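Side-chain contacts in restriction endonuclease r.bpuji (Bacillus pumilus, PDB 2VLA), which probably cleaves DNA as an endonuclease, with the N-terminal recognition domain, the part in this structure, binding the cognate DNA: residues Ala28-Ile33 and Lys95-Ser100; Phe77-Glu82 and Pro103-Asp108; Asp108-Phe113 and Asn215-Ala220. All coordinates share one frame; numbering follows the deposited sequence. Where two conformers were deposited one is given.

Contact 1 of 3, residues Ala28-Ile33 and Lys95-Ser100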
loop_
_atom_site.group_PDB
_atom_site.type_symbol
_atom_site.label_atom_id
_atom_site.label_comp_id
_atom_site.label_asym_id
_atom_site.label_seq_id
_atom_site.Cartn_x
_atom_site.Cartn_y
_atom_site.Cartn_z
ATOM N N ALA A 28 5.401 -19.048 -3.873
ATOM C CA ALA A 28 5.335 -19.864 -2.682
ATOM C C ALA A 28 4.122 -19.523 -1.818
ATOM O O ALA A 28 3.355 -20.418 -1.441
ATOM C CB ALA A 28 6.636 -19.755 -1.874
ATOM N N TYR A 29 3.924 -18.239 -1.525
ATOM C CA TYR A 29 2.779 -17.833 -0.723
ATOM C C TYR A 29 1.496 -18.385 -1.390
ATOM O O TYR A 29 0.627 -18.941 -0.730
ATOM C CB TYR A 29 2.660 -16.321 -0.648
ATOM C CG TYR A 29 3.719 -15.552 0.115
ATOM C CD1 TYR A 29 4.366 -16.073 1.237
ATOM C CD2 TYR A 29 4.001 -14.249 -0.242
ATOM C CE1 TYR A 29 5.324 -15.304 1.933
ATOM C CE2 TYR A 29 4.901 -13.486 0.439
ATOM C CZ TYR A 29 5.554 -13.991 1.531
ATOM O OH TYR A 29 6.463 -13.170 2.164
ATOM N N ALA A 30 1.368 -18.170 -2.694
ATOM C CA ALA A 30 0.133 -18.495 -3.394
ATOM C C ALA A 30 -0.110 -20.001 -3.410
ATOM O O ALA A 30 -1.235 -20.460 -3.210
ATOM C CB ALA A 30 0.179 -17.954 -4.804
ATOM N N ASN A 31 0.934 -20.763 -3.683
ATOM C CA ASN A 31 0.800 -22.213 -3.804
ATOM C C ASN A 31 0.568 -22.853 -2.467
ATOM O O ASN A 31 -0.199 -23.799 -2.356
ATOM C CB ASN A 31 2.012 -22.818 -4.504
ATOM C CG ASN A 31 1.936 -22.665 -6.010
ATOM O OD1 ASN A 31 0.851 -22.768 -6.599
ATOM N ND2 ASN A 31 3.054 -22.400 -6.633
ATOM N N ILE A 32 1.239 -22.341 -1.438
ATOM C CA ILE A 32 0.995 -22.823 -0.090
ATOM C C ILE A 32 -0.480 -22.610 0.268
ATOM O O ILE A 32 -1.168 -23.532 0.710
ATOM C CB ILE A 32 1.885 -22.123 0.934
ATOM C CG1 ILE A 32 3.351 -22.537 0.720
ATOM C CG2 ILE A 32 1.400 -22.454 2.366
ATOM C CD1 ILE A 32 4.376 -21.693 1.498
ATOM N N ILE A 33 -0.959 -21.396 0.083
ATOM C CA ILE A 33 -2.339 -21.070 0.427
ATOM C C ILE A 33 -3.343 -21.899 -0.390
ATOM O O ILE A 33 -4.274 -22.485 0.161
ATOM C CB ILE A 33 -2.596 -19.569 0.253
ATOM C CG1 ILE A 33 -1.845 -18.791 1.332
ATOM C CG2 ILE A 33 -4.088 -19.253 0.327
ATOM C CD1 ILE A 33 -1.705 -17.304 1.034
ATOM N N LYS A 95 -6.826 -15.433 -8.700
ATOM C CA LYS A 95 -6.546 -14.895 -10.023
ATOM C C LYS A 95 -5.088 -15.158 -10.428
ATOM O O LYS A 95 -4.808 -15.568 -11.543
ATOM C CB LYS A 95 -6.859 -13.398 -10.071
ATOM C CG LYS A 95 -6.515 -12.727 -11.383
ATOM C CD LYS A 95 -7.136 -11.312 -11.456
ATOM C CE LYS A 95 -6.721 -10.595 -12.734
ATOM N NZ LYS A 95 -5.244 -10.415 -12.844
ATOM N N TYR A 96 -4.168 -14.919 -9.506
ATOM C CA TYR A 96 -2.744 -15.110 -9.764
ATOM C C TYR A 96 -2.424 -16.582 -10.032
ATOM O O TYR A 96 -1.605 -16.902 -10.898
ATOM C CB TYR A 96 -1.950 -14.561 -8.576
ATOM C CG TYR A 96 -0.461 -14.794 -8.638
ATOM C CD1 TYR A 96 0.337 -14.155 -9.592
ATOM C CD2 TYR A 96 0.163 -15.634 -7.726
ATOM C CE1 TYR A 96 1.718 -14.369 -9.621
ATOM C CE2 TYR A 96 1.539 -15.854 -7.754
ATOM C CZ TYR A 96 2.299 -15.234 -8.697
ATOM O OH TYR A 96 3.658 -15.471 -8.694
ATOM N N ILE A 97 -3.100 -17.469 -9.312
ATOM C CA ILE A 97 -2.961 -18.912 -9.522
ATOM C C ILE A 97 -3.385 -19.282 -10.976
ATOM O O ILE A 97 -2.794 -20.168 -11.592
ATOM C CB ILE A 97 -3.822 -19.707 -8.477
ATOM C CG1 ILE A 97 -3.168 -19.671 -7.078
ATOM C CG2 ILE A 97 -4.078 -21.149 -8.946
ATOM C CD1 ILE A 97 -1.955 -20.486 -6.951
ATOM N N GLU A 98 -4.372 -18.569 -11.524
ATOM C CA GLU A 98 -4.806 -18.813 -12.909
ATOM C C GLU A 98 -3.921 -18.122 -13.956
ATOM O O GLU A 98 -3.728 -18.654 -15.048
ATOM C CB GLU A 98 -6.282 -18.375 -13.131
ATOM C CG GLU A 98 -7.330 -19.206 -12.388
ATOM C CD GLU A 98 -7.702 -20.547 -13.078
ATOM O OE1 GLU A 98 -6.902 -21.102 -13.872
ATOM O OE2 GLU A 98 -8.804 -21.048 -12.798
ATOM N N ASP A 99 -3.462 -16.901 -13.677
ATOM C CA ASP A 99 -2.815 -16.116 -14.741
ATOM C C ASP A 99 -1.324 -15.855 -14.607
ATOM O O ASP A 99 -0.703 -15.420 -15.571
ATOM C CB ASP A 99 -3.578 -14.815 -15.043
ATOM C CG ASP A 99 -3.491 -13.781 -13.932
ATOM O OD1 ASP A 99 -2.630 -13.874 -13.035
ATOM O OD2 ASP A 99 -4.259 -12.815 -14.004
ATOM N N SER A 100 -0.746 -16.151 -13.434
ATOM C CA SER A 100 0.702 -15.954 -13.189
ATOM C C SER A 100 1.178 -14.515 -13.511
ATOM O O SER A 100 2.348 -14.299 -13.832
ATOM C CB SER A 100 1.523 -16.949 -13.991
ATOM O OG SER A 100 2.787 -17.134 -13.396
#
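Helix 28-33 and helix 95-99 cross steeply, at -107°, with their axes 10.2 Å apart, and Ala-30 and Ile-97 carry the two nearest CA atoms. Ala-30 suits this place because its single methyl lets two larger side chains come close. The Tyr-96 ring meets that methyl edge-on, near the ring plane: CD2 lies 3.7 Å from Ala-30 CB. The ring gets there because Tyr-96 CG stands opposite the backbone N (chi1 175°). Ile-97 touches with the tip of its longer branch, CD1, which sits 3.9 Å from Ala-30 CB and also meets the carbonyl oxygen of that residue. The contact joins helix 22-36 to helix 91-99 in this largely helical recognition domain, and the Ala-30 methyl is touched by Met-79 as well. Beside Ala-30, Asn-31 crosses Ile-97 obliquely, its OD1 3.6 Å from Ile-97 CD1, a van der Waals meeting with no hydrogen bond in it. One turn apart on helix 91-99, Lys-95 NZ and Asp-99 OD2 form a salt bridge of 2.8 Å through the syn lone pair of the carboxylate, while Asp-99 OD1 accepts a hydrogen bond from the backbone N of Asp-101.

Contact 2 of 3, residues Phe77-Glu82 and Pro103-Asp108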
loop_
_atom_site.group_PDB
_atom_site.type_symbol
_atom_site.label_atom_id
_atom_site.label_comp_id
_atom_site.label_asym_id
_atom_site.label_seq_id
_atom_site.Cartn_x
_atom_site.Cartn_y
_atom_site.Cartn_z
ATOM N N PHE A 77 -0.477 -8.200 1.185
ATOM C CA PHE A 77 -0.795 -8.730 -0.138
ATOM C C PHE A 77 -2.230 -9.266 -0.268
ATOM O O PHE A 77 -2.665 -9.574 -1.354
ATOM C CB PHE A 77 0.164 -9.829 -0.545
ATOM C CG PHE A 77 1.596 -9.356 -0.837
ATOM C CD1 PHE A 77 1.943 -8.012 -0.782
ATOM C CD2 PHE A 77 2.582 -10.284 -1.180
ATOM C CE1 PHE A 77 3.252 -7.619 -1.046
ATOM C CE2 PHE A 77 3.866 -9.888 -1.450
ATOM C CZ PHE A 77 4.210 -8.559 -1.381
ATOM N N GLY A 78 -2.935 -9.413 0.850
ATOM C CA GLY A 78 -4.346 -9.828 0.815
ATOM C C GLY A 78 -4.567 -11.180 0.138
ATOM O O GLY A 78 -5.436 -11.306 -0.732
ATOM N N MET A 79 -3.846 -12.206 0.589
ATOM C CA MET A 79 -3.813 -13.467 -0.123
ATOM C C MET A 79 -4.734 -14.539 0.464
ATOM O O MET A 79 -4.952 -15.575 -0.155
ATOM C CB MET A 79 -2.374 -13.988 -0.219
ATOM C CG MET A 79 -1.471 -13.060 -1.009
ATOM S SD MET A 79 0.170 -13.683 -1.284
ATOM C CE MET A 79 -0.183 -14.811 -2.631
ATOM N N PHE A 80 -5.236 -14.305 1.661
ATOM C CA PHE A 80 -6.220 -15.197 2.275
ATOM C C PHE A 80 -7.156 -14.412 3.181
ATOM O O PHE A 80 -6.907 -13.263 3.484
ATOM C CB PHE A 80 -5.519 -16.328 3.068
ATOM C CG PHE A 80 -4.696 -15.846 4.245
ATOM C CD1 PHE A 80 -5.276 -15.643 5.492
ATOM C CD2 PHE A 80 -3.329 -15.689 4.128
ATOM C CE1 PHE A 80 -4.495 -15.265 6.592
ATOM C CE2 PHE A 80 -2.557 -15.280 5.223
ATOM C CZ PHE A 80 -3.143 -15.079 6.445
ATOM N N TYR A 81 -8.244 -15.051 3.592
ATOM C CA TYR A 81 -9.202 -14.438 4.507
ATOM C C TYR A 81 -9.855 -15.530 5.317
ATOM O O TYR A 81 -9.711 -16.711 5.005
ATOM C CB TYR A 81 -10.255 -13.615 3.747
ATOM C CG TYR A 81 -11.227 -14.449 2.942
ATOM C CD1 TYR A 81 -10.911 -14.881 1.667
ATOM C CD2 TYR A 81 -12.466 -14.793 3.460
ATOM C CE1 TYR A 81 -11.793 -15.635 0.931
ATOM C CE2 TYR A 81 -13.350 -15.553 2.739
ATOM C CZ TYR A 81 -13.015 -15.968 1.474
ATOM O OH TYR A 81 -13.909 -16.726 0.746
ATOM N N GLU A 82 -10.540 -15.138 6.377
ATOM C CA GLU A 82 -11.232 -16.091 7.239
ATOM C C GLU A 82 -12.729 -15.909 7.153
ATOM O O GLU A 82 -13.219 -14.781 7.084
ATOM C CB GLU A 82 -10.785 -15.917 8.685
ATOM C CG GLU A 82 -11.697 -16.613 9.692
ATOM C CD GLU A 82 -11.183 -16.516 11.106
ATOM O OE1 GLU A 82 -10.014 -16.112 11.292
ATOM O OE2 GLU A 82 -11.947 -16.853 12.039
ATOM N N PRO A 103 2.673 -8.381 -12.421
ATOM C CA PRO A 103 2.302 -6.977 -12.486
ATOM C C PRO A 103 0.812 -6.736 -12.215
ATOM O O PRO A 103 0.463 -5.771 -11.569
ATOM C CB PRO A 103 2.673 -6.579 -13.923
ATOM C CG PRO A 103 3.756 -7.514 -14.290
ATOM C CD PRO A 103 3.369 -8.818 -13.634
ATOM N N ALA A 104 -0.055 -7.634 -12.678
ATOM C CA ALA A 104 -1.496 -7.473 -12.441
ATOM C C ALA A 104 -1.851 -7.659 -10.978
ATOM O O ALA A 104 -2.729 -7.002 -10.479
ATOM C CB ALA A 104 -2.296 -8.430 -13.296
ATOM N N PHE A 105 -1.149 -8.535 -10.289
ATOM C CA PHE A 105 -1.320 -8.729 -8.867
ATOM C C PHE A 105 -1.062 -7.408 -8.145
ATOM O O PHE A 105 -1.843 -6.985 -7.294
ATOM C CB PHE A 105 -0.341 -9.824 -8.396
ATOM C CG PHE A 105 -0.443 -10.182 -6.937
ATOM C CD1 PHE A 105 0.323 -9.525 -6.001
ATOM C CD2 PHE A 105 -1.192 -11.271 -6.529
ATOM C CE1 PHE A 105 0.297 -9.905 -4.667
ATOM C CE2 PHE A 105 -1.240 -11.648 -5.208
ATOM C CZ PHE A 105 -0.469 -10.982 -4.271
ATOM N N PHE A 106 0.021 -6.731 -8.502
ATOM C CA PHE A 106 0.359 -5.475 -7.862
ATOM C C PHE A 106 -0.465 -4.295 -8.355
ATOM O O PHE A 106 -0.752 -3.384 -7.591
ATOM C CB PHE A 106 1.855 -5.223 -7.929
ATOM C CG PHE A 106 2.612 -6.099 -7.009
ATOM C CD1 PHE A 106 2.544 -5.883 -5.661
ATOM C CD2 PHE A 106 3.262 -7.240 -7.473
ATOM C CE1 PHE A 106 3.157 -6.743 -4.785
ATOM C CE2 PHE A 106 3.828 -8.107 -6.606
ATOM C CZ PHE A 106 3.798 -7.862 -5.267
ATOM N N LYS A 107 -0.895 -4.331 -9.620
ATOM C CA LYS A 107 -1.868 -3.332 -10.111
ATOM C C LYS A 107 -3.099 -3.347 -9.227
ATOM O O LYS A 107 -3.596 -2.295 -8.821
ATOM C CB LYS A 107 -2.271 -3.625 -11.560
ATOM C CG LYS A 107 -1.270 -3.141 -12.607
ATOM C CD LYS A 107 -1.681 -3.565 -14.017
ATOM C CE LYS A 107 -0.692 -3.046 -15.086
ATOM N NZ LYS A 107 0.453 -3.950 -15.303
ATOM N N ASP A 108 -3.586 -4.541 -8.917
ATOM C CA ASP A 108 -4.804 -4.689 -8.132
ATOM C C ASP A 108 -4.604 -4.185 -6.703
ATOM O O ASP A 108 -5.469 -3.506 -6.154
ATOM C CB ASP A 108 -5.248 -6.152 -8.123
ATOM C CG ASP A 108 -6.613 -6.345 -7.484
ATOM O OD1 ASP A 108 -7.639 -5.895 -8.099
ATOM O OD2 ASP A 108 -6.680 -6.913 -6.370
#
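Phe-77, Phe-105 and Phe-106 form a buried aromatic cluster in which helix 102-112 presents two rings to the residue that follows helix 62-76. Phe-106 makes an edge-to-face (T-shaped) pair with Phe-77: its edge points at the Phe-77 face, the planes stand at 85° and the ring centroids are 5.4 Å apart. Their closest atoms are Phe-77 CE1 and Phe-106 CE1, 3.8 Å from each other. Phe-105 also turns its edge toward the Phe-77 face, but offset toward the root of that side chain, so that its CZ lies 4.0 Å from Phe-77 CB. Phe-105 CG is anti to the backbone N (chi1 -177°) and Phe-106 CG anti to the carbonyl carbon (chi1 -73°), which brings both edges to Phe-77. The two helix rings meet as well, Phe-105 CD1 standing 3.8 Å above the plane of Phe-106, over the ring centre. Phenylalanine suits all three sites, since each ring can offer face or edge as needed, with no polar atom to satisfy. Between Phe-77 and Met-79 the chain takes a positive phi at Gly-78, a conformation easy for a residue without a side chain. Met-79 then reaches the same end of the Phe-105 ring: the sulfur makes a Met-aromatic contact, SD lying oblique to the ring, 5.3 Å from its centroid, and Met-79 CG sits near the ring plane, 4.0 Å from Phe-105 CZ.

Contact 3 of 3, residues Asp108-Phe113 and Asn215-Ala220. With nucleotides of chain C.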
loop_
_atom_site.group_PDB
_atom_site.type_symbol
_atom_site.label_atom_id
_atom_site.label_comp_id
_atom_site.label_asym_id
_atom_site.label_seq_id
_atom_site.Cartn_x
_atom_site.Cartn_y
_atom_site.Cartn_z
ATOM N N ASP A 108 -3.586 -4.541 -8.917
ATOM C CA ASP A 108 -4.804 -4.689 -8.132
ATOM C C ASP A 108 -4.604 -4.185 -6.703
ATOM O O ASP A 108 -5.469 -3.506 -6.154
ATOM C CB ASP A 108 -5.248 -6.152 -8.123
ATOM C CG ASP A 108 -6.613 -6.345 -7.484
ATOM O OD1 ASP A 108 -7.639 -5.895 -8.099
ATOM O OD2 ASP A 108 -6.680 -6.913 -6.370
ATOM N N ILE A 109 -3.469 -4.522 -6.095
ATOM C CA ILE A 109 -3.109 -3.959 -4.815
ATOM C C ILE A 109 -3.142 -2.415 -4.847
ATOM O O ILE A 109 -3.712 -1.780 -3.944
ATOM C CB ILE A 109 -1.723 -4.483 -4.358
ATOM C CG1 ILE A 109 -1.882 -5.920 -3.819
ATOM C CG2 ILE A 109 -1.083 -3.556 -3.334
ATOM C CD1 ILE A 109 -0.542 -6.667 -3.517
ATOM N N CYS A 110 -2.579 -1.823 -5.894
ATOM C CA CYS A 110 -2.494 -0.374 -5.984
ATOM C C CYS A 110 -3.887 0.210 -6.197
ATOM O O CYS A 110 -4.217 1.275 -5.651
ATOM C CB CYS A 110 -1.558 0.054 -7.110
ATOM S SG CYS A 110 0.204 -0.241 -6.757
ATOM N N PHE A 111 -4.721 -0.504 -6.936
ATOM C CA PHE A 111 -6.099 -0.054 -7.201
ATOM C C PHE A 111 -6.926 -0.002 -5.924
ATOM O O PHE A 111 -7.776 0.913 -5.748
ATOM C CB PHE A 111 -6.744 -0.962 -8.212
ATOM C CG PHE A 111 -8.116 -0.502 -8.624
ATOM C CD1 PHE A 111 -8.282 0.579 -9.507
ATOM C CD2 PHE A 111 -9.231 -1.072 -8.077
ATOM C CE1 PHE A 111 -9.559 1.047 -9.836
ATOM C CE2 PHE A 111 -10.505 -0.606 -8.415
ATOM C CZ PHE A 111 -10.644 0.457 -9.299
ATOM N N LYS A 112 -6.741 -0.991 -5.059
ATOM C CA LYS A 112 -7.540 -1.161 -3.854
ATOM C C LYS A 112 -7.020 -0.450 -2.612
ATOM O O LYS A 112 -7.767 -0.235 -1.656
ATOM C CB LYS A 112 -7.710 -2.643 -3.542
ATOM C CG LYS A 112 -8.496 -3.397 -4.604
ATOM C CD LYS A 112 -9.955 -3.490 -4.280
ATOM C CE LYS A 112 -10.655 -4.499 -5.188
ATOM N NZ LYS A 112 -10.732 -5.875 -4.579
ATOM N N PHE A 113 -5.737 -0.121 -2.592
ATOM C CA PHE A 113 -5.126 0.458 -1.413
ATOM C C PHE A 113 -5.813 1.784 -1.083
ATOM O O PHE A 113 -6.206 2.533 -1.990
ATOM C CB PHE A 113 -3.603 0.682 -1.623
ATOM C CG PHE A 113 -2.721 0.125 -0.500
ATOM C CD1 PHE A 113 -2.731 0.666 0.760
ATOM C CD2 PHE A 113 -1.867 -0.907 -0.745
ATOM C CE1 PHE A 113 -1.894 0.175 1.754
ATOM C CE2 PHE A 113 -1.020 -1.373 0.236
ATOM C CZ PHE A 113 -1.041 -0.836 1.464
ATOM N N ASN A 215 7.526 1.260 -4.731
ATOM C CA ASN A 215 7.902 -0.062 -5.234
ATOM C C ASN A 215 6.722 -0.853 -5.779
ATOM O O ASN A 215 6.862 -1.587 -6.751
ATOM C CB ASN A 215 8.575 -0.902 -4.115
ATOM C CG ASN A 215 10.010 -0.513 -3.829
ATOM O OD1 ASN A 215 10.631 0.256 -4.561
ATOM N ND2 ASN A 215 10.531 -1.062 -2.740
ATOM N N TYR A 216 5.582 -0.790 -5.104
ATOM C CA TYR A 216 4.437 -1.570 -5.559
ATOM C C TYR A 216 3.885 -1.015 -6.871
ATOM O O TYR A 216 3.462 -1.762 -7.712
ATOM C CB TYR A 216 3.353 -1.704 -4.440
ATOM C CG TYR A 216 3.917 -2.440 -3.245
ATOM C CD1 TYR A 216 4.566 -3.648 -3.409
ATOM C CD2 TYR A 216 3.894 -1.879 -1.983
ATOM C CE1 TYR A 216 5.171 -4.287 -2.355
ATOM C CE2 TYR A 216 4.511 -2.513 -0.917
ATOM C CZ TYR A 216 5.152 -3.727 -1.123
ATOM O OH TYR A 216 5.840 -4.358 -0.074
ATOM N N LEU A 217 3.953 0.289 -7.044
ATOM C CA LEU A 217 3.569 0.889 -8.298
ATOM C C LEU A 217 4.581 0.544 -9.425
ATOM O O LEU A 217 4.210 0.456 -10.603
ATOM C CB LEU A 217 3.427 2.405 -8.122
ATOM C CG LEU A 217 2.512 3.176 -9.053
ATOM C CD1 LEU A 217 1.081 2.645 -8.986
ATOM C CD2 LEU A 217 2.561 4.668 -8.719
ATOM N N GLU A 218 5.844 0.323 -9.052
ATOM C CA GLU A 218 6.839 -0.108 -9.999
ATOM C C GLU A 218 6.661 -1.589 -10.371
ATOM O O GLU A 218 6.786 -1.963 -11.545
ATOM C CB GLU A 218 8.238 0.122 -9.429
ATOM C CG GLU A 218 9.369 -0.145 -10.426
ATOM C CD GLU A 218 10.733 0.128 -9.833
ATOM O OE1 GLU A 218 11.117 -0.599 -8.881
ATOM O OE2 GLU A 218 11.409 1.071 -10.320
ATOM N N LEU A 219 6.330 -2.419 -9.381
ATOM C CA LEU A 219 6.022 -3.816 -9.645
ATOM C C LEU A 219 4.779 -4.004 -10.511
ATOM O O LEU A 219 4.659 -4.994 -11.204
ATOM C CB LEU A 219 5.877 -4.586 -8.328
ATOM C CG LEU A 219 7.190 -4.884 -7.591
ATOM C CD1 LEU A 219 6.921 -5.262 -6.176
ATOM C CD2 LEU A 219 7.945 -5.980 -8.317
ATOM N N ALA A 220 3.865 -3.044 -10.447
ATOM C CA ALA A 220 2.669 -3.014 -11.304
ATOM C C ALA A 220 3.016 -2.542 -12.732
ATOM O O ALA A 220 2.157 -2.521 -13.613
ATOM C CB ALA A 220 1.624 -2.101 -10.684
ATOM P P DC C 3 14.296 -2.056 -1.922
ATOM O OP1 DC C 3 14.222 -2.912 -3.129
ATOM O OP2 DC C 3 13.342 -0.972 -1.695
ATOM O "O5'" DC C 3 14.222 -2.986 -0.624
ATOM C "C5'" DC C 3 15.010 -4.165 -0.547
ATOM C "C4'" DC C 3 14.985 -4.727 0.849
ATOM O "O4'" DC C 3 15.729 -3.872 1.737
ATOM C "C3'" DC C 3 13.588 -4.798 1.456
ATOM O "O3'" DC C 3 13.357 -6.007 2.152
ATOM C "C2'" DC C 3 13.578 -3.626 2.435
ATOM C "C1'" DC C 3 14.993 -3.760 2.934
ATOM N N1 DC C 3 15.495 -2.652 3.711
ATOM C C2 DC C 3 16.413 -2.885 4.755
ATOM O O2 DC C 3 16.859 -4.049 4.966
ATOM N N3 DC C 3 16.831 -1.826 5.473
ATOM C C4 DC C 3 16.377 -0.604 5.214
ATOM N N4 DC C 3 16.830 0.401 5.946
ATOM C C5 DC C 3 15.434 -0.372 4.184
ATOM C C6 DC C 3 14.997 -1.410 3.494
#
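Helix 203-219, which runs into the hairpin of strands 223-225 and 230-232, holds a DNA phosphate through Asn-215 and meets helix 102-112 on another side, where Cys-110 touches Tyr-216 and Leu-217. Cys-110 SG lies opposite its own carbonyl carbon (chi1 -72°) and comes to 3.8 Å from Leu-217 CD1 and 4.2 Å from Tyr-216 CB. A small, weakly polar thiol suits this buried spot, because it can also rest against Tyr-216 O, 3.7 Å from Cys-110 SG, without a hydrogen bond. Phe-138 of helix 137-150 packs on both Cys-110 and Leu-217. Asn-215 takes no part in the helix contact: its ND2 donates to OP2 of DC3 of chain C at 3.0 Å, in a nearly straight bond (163°). Its other end, OD1, accepts a hydrogen bond from Arg-211 NE, so both ends of the amide are held and its rotation fixed. With an alanine here, the phosphate oxygen would probably lose this donor and Arg-211 NE its acceptor. A helix that bonds a DNA phosphate on one side, packs on a neighbouring helix on another and is followed by a two-stranded hairpin is consistent with the winged form of the helix-turn-helix.

The three contacts form a chain across the recognition domain: the centres of contacts 1 and 2 are about 10 Å apart, those of contacts 2 and 3 about 9 Å, and those of 1 and 3 about 17 Å. Along the sequence contacts 1 and 2 interlock, whereas contact 3 follows both. Met-79 joins the first two by packing on Tyr-29, Ala-30 and Ile-33. Contacts 2 and 3 share helix 102-112 and Asp-108, and meet again where Phe-106 packs on Tyr-216 and Lys-107 NZ probably hydrogen-bonds Ala-220 O. Helix 102-112 thus links the Phe-77 cluster, which packs against helix 22-36 through Met-79, to helix 203-219, which holds a DNA phosphate.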